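Protein FkbI (Streptomyces hygroscopicus, PDB 1R2J) is an FAD-containing member of the acyl-CoA dehydrogenase family that probably oxidises an acyl-ACP intermediate in making the methoxymalonyl extender unit of the polyketide FK520. Local coordinates at residues Thr133-Ala147 / Ala189-Ala203. Residues are numbered along the deposited sequence; the frame is centred on the assembly and turned at random.
With FAD (flavin-adenine dinucleotide), chain B.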
loop_
_atom_site.group_PDB
_atom_site.type_symbol
_atom_site.label_atom_id
_atom_site.label_comp_id
_atom_site.label_asym_id
_atom_site.label_seq_id
_atom_site.Cartn_x
_atom_site.Cartn_y
_atom_site.Cartn_z
ATOM N N THR A 133 3.880 31.539 2.460
ATOM C CA THR A 133 3.857 30.548 1.394
ATOM C C THR A 133 5.062 29.602 1.308
ATOM O O THR A 133 6.193 29.989 1.604
ATOM C CB THR A 133 3.698 31.289 0.047
ATOM O OG1 THR A 133 2.520 32.104 0.086
ATOM C CG2 THR A 133 3.581 30.319 -1.101
ATOM N N ALA A 134 4.803 28.361 0.896
ATOM C CA ALA A 134 5.856 27.361 0.748
ATOM C C ALA A 134 6.054 27.025 -0.730
ATOM O O ALA A 134 5.093 26.958 -1.500
ATOM C CB ALA A 134 5.504 26.101 1.533
ATOM N N VAL A 135 7.305 26.828 -1.127
ATOM C CA VAL A 135 7.615 26.494 -2.511
ATOM C C VAL A 135 8.306 25.133 -2.574
ATOM O O VAL A 135 9.383 24.939 -2.003
ATOM C CB VAL A 135 8.536 27.557 -3.150
ATOM C CG1 VAL A 135 8.756 27.237 -4.619
ATOM C CG2 VAL A 135 7.922 28.943 -2.997
ATOM N N VAL A 136 7.674 24.184 -3.255
ATOM C CA VAL A 136 8.245 22.849 -3.388
ATOM C C VAL A 136 8.695 22.642 -4.819
ATOM O O VAL A 136 7.977 22.975 -5.759
ATOM C CB VAL A 136 7.225 21.745 -3.014
ATOM C CG1 VAL A 136 5.934 21.951 -3.774
ATOM C CG2 VAL A 136 7.810 20.368 -3.331
ATOM N N ASP A 137 9.891 22.094 -4.978
ATOM C CA ASP A 137 10.435 21.857 -6.301
ATOM C C ASP A 137 11.144 20.510 -6.326
ATOM O O ASP A 137 12.061 20.265 -5.540
ATOM C CB ASP A 137 11.424 22.964 -6.662
ATOM C CG ASP A 137 11.750 22.986 -8.132
ATOM O OD1 ASP A 137 10.865 23.370 -8.923
ATOM O OD2 ASP A 137 12.880 22.613 -8.500
ATOM N N GLY A 138 10.720 19.638 -7.232
ATOM C CA GLY A 138 11.339 18.330 -7.317
ATOM C C GLY A 138 10.644 17.378 -8.268
ATOM O O GLY A 138 9.930 17.794 -9.183
ATOM N N HIS A 139 10.853 16.088 -8.037
ATOM C CA HIS A 139 10.280 15.045 -8.870
ATOM C C HIS A 139 10.169 13.757 -8.058
ATOM O O HIS A 139 11.095 13.393 -7.335
ATOM C CB HIS A 139 11.186 14.806 -10.084
ATOM C CG HIS A 139 10.643 13.815 -11.070
ATOM N ND1 HIS A 139 10.276 12.535 -10.711
ATOM C CD2 HIS A 139 10.428 13.907 -12.404
ATOM C CE1 HIS A 139 9.858 11.882 -11.781
ATOM N NE2 HIS A 139 9.940 12.692 -12.822
ATOM N N LYS A 140 9.030 13.084 -8.164
ATOM C CA LYS A 140 8.818 11.821 -7.465
ATOM C C LYS A 140 8.472 10.791 -8.531
ATOM O O LYS A 140 7.964 11.144 -9.598
ATOM C CB LYS A 140 7.672 11.927 -6.454
ATOM C CG LYS A 140 7.927 12.881 -5.289
ATOM C CD LYS A 140 9.181 12.501 -4.512
ATOM C CE LYS A 140 9.446 13.472 -3.368
ATOM N NZ LYS A 140 10.712 13.173 -2.626
ATOM N N VAL A 141 8.747 9.522 -8.247
ATOM C CA VAL A 141 8.466 8.463 -9.202
ATOM C C VAL A 141 7.558 7.393 -8.623
ATOM O O VAL A 141 7.482 7.218 -7.405
ATOM C CB VAL A 141 9.765 7.778 -9.672
ATOM C CG1 VAL A 141 10.636 8.768 -10.429
ATOM C CG2 VAL A 141 10.509 7.197 -8.466
ATOM N N TRP A 142 6.857 6.692 -9.510
ATOM C CA TRP A 142 5.972 5.603 -9.113
ATOM C C TRP A 142 4.983 5.860 -7.987
ATOM O O TRP A 142 4.613 4.926 -7.281
ATOM C CB TRP A 142 6.808 4.385 -8.731
ATOM C CG TRP A 142 7.230 3.585 -9.886
ATOM C CD1 TRP A 142 8.374 3.726 -10.615
ATOM C CD2 TRP A 142 6.504 2.507 -10.474
ATOM N NE1 TRP A 142 8.407 2.795 -11.624
ATOM C CE2 TRP A 142 7.270 2.032 -11.559
ATOM C CE3 TRP A 142 5.278 1.893 -10.189
ATOM C CZ2 TRP A 142 6.851 0.967 -12.363
ATOM C CZ3 TRP A 142 4.861 0.836 -10.987
ATOM C CH2 TRP A 142 5.648 0.383 -12.062
ATOM N N THR A 143 4.539 7.097 -7.816
ATOM C CA THR A 143 3.600 7.409 -6.744
ATOM C C THR A 143 2.261 6.699 -6.927
ATOM O O THR A 143 1.529 6.969 -7.879
ATOM C CB THR A 143 3.353 8.921 -6.661
ATOM O OG1 THR A 143 4.612 9.601 -6.712
ATOM C CG2 THR A 143 2.659 9.275 -5.356
ATOM N N THR A 144 1.941 5.793 -6.006
ATOM C CA THR A 144 0.688 5.044 -6.071
ATOM C C THR A 144 -0.555 5.913 -5.899
ATOM O O THR A 144 -0.591 6.793 -5.039
ATOM C CB THR A 144 0.641 3.943 -4.994
ATOM O OG1 THR A 144 1.690 2.998 -5.228
ATOM C CG2 THR A 144 -0.707 3.225 -5.032
ATOM N N ALA A 145 -1.569 5.642 -6.722
ATOM C CA ALA A 145 -2.843 6.358 -6.693
ATOM C C ALA A 145 -2.745 7.840 -7.068
ATOM O O ALA A 145 -3.747 8.560 -7.036
ATOM C CB ALA A 145 -3.481 6.215 -5.313
ATOM N N ALA A 146 -1.550 8.299 -7.425
ATOM C CA ALA A 146 -1.364 9.705 -7.782
ATOM C C ALA A 146 -2.278 10.159 -8.924
ATOM O O ALA A 146 -2.686 11.317 -8.978
ATOM C CB ALA A 146 0.098 9.966 -8.146
ATOM N N ALA A 147 -2.602 9.248 -9.836
ATOM C CA ALA A 147 -3.461 9.584 -10.969
ATOM C C ALA A 147 -4.898 9.867 -10.539
ATOM O O ALA A 147 -5.694 10.374 -11.327
ATOM C CB ALA A 147 -3.437 8.452 -11.995
ATOM N N ALA A 189 -3.679 0.632 -10.089
ATOM C CA ALA A 189 -3.450 1.463 -8.912
ATOM C C ALA A 189 -3.164 2.937 -9.198
ATOM O O ALA A 189 -2.976 3.725 -8.268
ATOM C CB ALA A 189 -2.327 0.875 -8.080
ATOM N N GLY A 190 -3.114 3.305 -10.474
ATOM C CA GLY A 190 -2.868 4.691 -10.833
ATOM C C GLY A 190 -1.499 5.249 -10.482
ATOM O O GLY A 190 -1.401 6.374 -9.996
ATOM N N HIS A 191 -0.445 4.479 -10.730
ATOM C CA HIS A 191 0.921 4.919 -10.446
ATOM C C HIS A 191 1.257 6.076 -11.375
ATOM O O HIS A 191 0.856 6.084 -12.532
ATOM C CB HIS A 191 1.916 3.785 -10.714
ATOM C CG HIS A 191 1.510 2.475 -10.120
ATOM N ND1 HIS A 191 1.554 2.226 -8.766
ATOM C CD2 HIS A 191 1.006 1.358 -10.691
ATOM C CE1 HIS A 191 1.089 1.013 -8.527
ATOM N NE2 HIS A 191 0.749 0.466 -9.680
ATOM N N ALA A 192 2.001 7.053 -10.878
ATOM C CA ALA A 192 2.375 8.179 -11.717
ATOM C C ALA A 192 3.542 8.942 -11.119
ATOM O O ALA A 192 3.686 9.012 -9.901
ATOM C CB ALA A 192 1.179 9.103 -11.899
ATOM N N ASP A 193 4.390 9.494 -11.983
ATOM C CA ASP A 193 5.522 10.278 -11.519
ATOM C C ASP A 193 4.986 11.682 -11.276
ATOM O O ASP A 193 4.012 12.099 -11.908
ATOM C CB ASP A 193 6.633 10.334 -12.574
ATOM C CG ASP A 193 7.186 8.959 -12.926
ATOM O OD1 ASP A 193 7.164 8.055 -12.061
ATOM O OD2 ASP A 193 7.660 8.787 -14.070
ATOM N N LEU A 194 5.621 12.408 -10.365
ATOM C CA LEU A 194 5.198 13.762 -10.050
ATOM C C LEU A 194 6.261 14.775 -10.469
ATOM O O LEU A 194 7.417 14.689 -10.055
ATOM C CB LEU A 194 4.937 13.897 -8.546
ATOM C CG LEU A 194 3.990 12.883 -7.904
ATOM C CD1 LEU A 194 3.837 13.193 -6.419
ATOM C CD2 LEU A 194 2.642 12.923 -8.609
ATOM N N HIS A 195 5.867 15.729 -11.300
ATOM C CA HIS A 195 6.783 16.770 -11.742
ATOM C C HIS A 195 6.379 18.043 -11.012
ATOM O O HIS A 195 5.294 18.580 -11.235
ATOM C CB HIS A 195 6.671 16.955 -13.252
ATOM C CG HIS A 195 6.887 15.692 -14.024
ATOM N ND1 HIS A 195 8.123 15.093 -14.139
ATOM C CD2 HIS A 195 6.021 14.902 -14.703
ATOM C CE1 HIS A 195 8.009 13.989 -14.855
ATOM N NE2 HIS A 195 6.744 13.850 -15.209
ATOM N N LEU A 196 7.245 18.505 -10.119
ATOM C CA LEU A 196 6.970 19.704 -9.342
ATOM C C LEU A 196 7.893 20.856 -9.741
ATOM O O LEU A 196 9.047 20.918 -9.315
ATOM C CB LEU A 196 7.136 19.404 -7.850
ATOM C CG LEU A 196 6.289 18.262 -7.280
ATOM C CD1 LEU A 196 6.694 18.012 -5.838
ATOM C CD2 LEU A 196 4.811 18.603 -7.373
ATOM N N ASP A 197 7.367 21.771 -10.551
ATOM C CA ASP A 197 8.131 22.926 -11.020
ATOM C C ASP A 197 7.680 24.189 -10.287
ATOM O O ASP A 197 6.671 24.797 -10.642
ATOM C CB ASP A 197 7.942 23.073 -12.537
ATOM C CG ASP A 197 8.594 24.326 -13.096
ATOM O OD1 ASP A 197 9.725 24.656 -12.678
ATOM O OD2 ASP A 197 7.975 24.975 -13.967
ATOM N N GLN A 198 8.429 24.565 -9.251
ATOM C CA GLN A 198 8.116 25.746 -8.445
ATOM C C GLN A 198 6.639 25.812 -8.086
ATOM O O GLN A 198 5.919 26.675 -8.577
ATOM C CB GLN A 198 8.496 27.031 -9.189
ATOM C CG GLN A 198 9.981 27.234 -9.387
ATOM C CD GLN A 198 10.733 27.320 -8.076
ATOM O OE1 GLN A 198 10.472 28.199 -7.255
ATOM N NE2 GLN A 198 11.675 26.409 -7.875
ATOM N N VAL A 199 6.189 24.905 -7.227
ATOM C CA VAL A 199 4.790 24.878 -6.820
ATOM C C VAL A 199 4.575 25.698 -5.556
ATOM O O VAL A 199 5.187 25.426 -4.522
ATOM C CB VAL A 199 4.316 23.430 -6.559
ATOM C CG1 VAL A 199 2.885 23.433 -6.051
ATOM C CG2 VAL A 199 4.427 22.611 -7.836
ATOM N N ARG A 200 3.704 26.701 -5.640
ATOM C CA ARG A 200 3.420 27.552 -4.489
ATOM C C ARG A 200 2.167 27.112 -3.736
ATOM O O ARG A 200 1.097 26.956 -4.323
ATOM C CB ARG A 200 3.249 29.016 -4.917
ATOM C CG ARG A 200 4.519 29.710 -5.389
ATOM C CD ARG A 200 4.867 29.343 -6.818
ATOM N NE ARG A 200 6.095 30.002 -7.268
ATOM C CZ ARG A 200 6.565 29.937 -8.511
ATOM N NH1 ARG A 200 5.910 29.243 -9.432
ATOM N NH2 ARG A 200 7.692 30.562 -8.834
ATOM N N VAL A 201 2.310 26.916 -2.431
ATOM C CA VAL A 201 1.191 26.516 -1.588
ATOM C C VAL A 201 1.270 27.240 -0.249
ATOM O O VAL A 201 2.328 27.734 0.139
ATOM C CB VAL A 201 1.186 24.985 -1.334
ATOM C CG1 VAL A 201 0.934 24.246 -2.632
ATOM C CG2 VAL A 201 2.503 24.551 -0.725
ATOM N N PRO A 202 0.141 27.325 0.470
ATOM C CA PRO A 202 0.110 27.998 1.771
ATOM C C PRO A 202 1.124 27.396 2.734
ATOM O O PRO A 202 1.387 26.192 2.701
ATOM C CB PRO A 202 -1.324 27.771 2.240
ATOM C CG PRO A 202 -2.090 27.740 0.957
ATOM C CD PRO A 202 -1.210 26.892 0.071
ATOM N N ALA A 203 1.695 28.234 3.592
ATOM C CA ALA A 203 2.664 27.760 4.570
ATOM C C ALA A 203 2.001 26.695 5.439
ATOM O O ALA A 203 2.678 25.838 6.017
ATOM C CB ALA A 203 3.152 28.920 5.435
HETATM P PA FAD B . 16.991 0.256 -5.920
HETATM O O1A FAD B . 16.393 0.837 -4.724
HETATM O O2A FAD B . 17.490 0.836 -7.217
HETATM O O5B FAD B . 16.657 -1.204 -6.230
HETATM C C5B FAD B . 17.720 -1.894 -5.704
HETATM C C4B FAD B . 17.724 -3.382 -5.769
HETATM O O4B FAD B . 18.990 -3.423 -5.021
HETATM C C3B FAD B . 16.671 -3.893 -4.838
HETATM O O3B FAD B . 16.437 -5.232 -5.126
HETATM C C2B FAD B . 17.224 -3.702 -3.506
HETATM O O2B FAD B . 16.757 -4.515 -2.398
HETATM C C1B FAD B . 18.762 -3.849 -3.701
HETATM N N9A FAD B . 19.480 -3.003 -2.807
HETATM C C8A FAD B . 19.614 -1.590 -2.751
HETATM N N7A FAD B . 20.351 -1.140 -1.779
HETATM C C5A FAD B . 20.765 -2.275 -1.110
HETATM C C6A FAD B . 21.573 -2.483 0.011
HETATM N N6A FAD B . 22.145 -1.478 0.689
HETATM N N1A FAD B . 21.788 -3.783 0.427
HETATM C C2A FAD B . 21.229 -4.824 -0.234
HETATM N N3A FAD B . 20.410 -4.722 -1.364
HETATM C C4A FAD B . 20.259 -3.348 -1.702
HETATM N N1 FAD B . 7.389 5.010 -3.932
HETATM C C2 FAD B . 6.772 6.062 -3.252
HETATM O O2 FAD B . 7.423 6.993 -2.741
HETATM N N3 FAD B . 5.388 6.079 -3.145
HETATM C C4 FAD B . 4.518 5.099 -3.689
HETATM O O4 FAD B . 3.265 5.214 -3.535
HETATM C C4X FAD B . 5.147 4.084 -4.374
HETATM N N5 FAD B . 4.266 3.079 -4.963
HETATM C C5X FAD B . 4.862 2.035 -5.702
HETATM C C6 FAD B . 4.084 1.027 -6.331
HETATM C C7 FAD B . 4.630 -0.028 -7.124
HETATM C C7M FAD B . 3.712 -1.065 -7.768
HETATM C C8 FAD B . 6.041 -0.064 -7.300
HETATM C C8M FAD B . 6.759 -1.104 -8.141
HETATM C C9 FAD B . 6.839 0.874 -6.696
HETATM C C9A FAD B . 6.294 1.925 -5.870
HETATM N N10 FAD B . 7.120 2.973 -5.203
HETATM C C10 FAD B . 6.573 4.044 -4.486
HETATM C "C1'" FAD B . 8.465 2.650 -5.411
HETATM C "C2'" FAD B . 9.050 1.697 -4.222
HETATM O "O2'" FAD B . 9.361 2.722 -3.235
HETATM C "C3'" FAD B . 10.286 1.215 -4.743
HETATM O "O3'" FAD B . 10.152 -0.205 -5.002
HETATM C "C4'" FAD B . 11.720 1.226 -4.158
HETATM O "O4'" FAD B . 12.248 2.392 -3.587
HETATM C "C5'" FAD B . 12.346 0.918 -5.434
HETATM O "O5'" FAD B . 13.577 1.540 -5.645
HETATM P P FAD B . 14.193 1.344 -7.134
HETATM O O1P FAD B . 14.526 2.514 -6.472
HETATM O O2P FAD B . 15.240 1.811 -8.181
HETATM O O3P FAD B . 15.622 0.756 -6.628
#
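His139 and His195 lie side by side on one face of an antiparallel strand pair, the ring planes 82° apart, neither stacked nor edge-to-face, with NE2 of His139 3.1 Å from CE1 of His195. With CG of His139 anti to the backbone N (chi1 -176°), the ring leans across the neighbouring strand, and the carbonyl O of Leu194 sits over its face, 3.5 Å from CG, near the rim. Shortening this side chain to an alanine would probably uncover that carbonyl and leave the His195 ring freer to turn. The other face is mostly aliphatic: Leu196 CD1 meets Val136 CG2 at 3.6 Å, Val136 CG1 presses on CB of Val199, and Leu194 reaches Ala146 through CD2. This is the beta domain in the middle of the acyl-CoA dehydrogenase fold, where strand 133-143 pairs with 199-202 over its first half and with 192-196 over its second; strand 151-156 of another sheet covers Leu194 and Leu196. Two beta bulges shift the register, and at each an aspartate carboxylate accepts a backbone N-H from the other strand. Asp137 OD1 takes the N-H of Gln198 on its anti lone pair (2.7 Å), while OD2 forms a salt bridge with Arg126. Asp193 OD1 accepts from Trp142 N, met nearly along the C-O axis. Beyond the second bulge the chains reach the flavin. The Trp142 indole has the C8M methyl of FAD over one face, and its CZ3 lies 3.8 Å from CG of His191, above that imidazole, the planes 52° apart. His191 is fixed by NE2 bonding to the carbonyl of Cys186, whereas its buried ND1 finds no partner. Thr144 grips the isoalloxazine twice: its N-H bonds O4, and OG1, anti to the carbonyl carbon, donates to N5 at 2.6 Å.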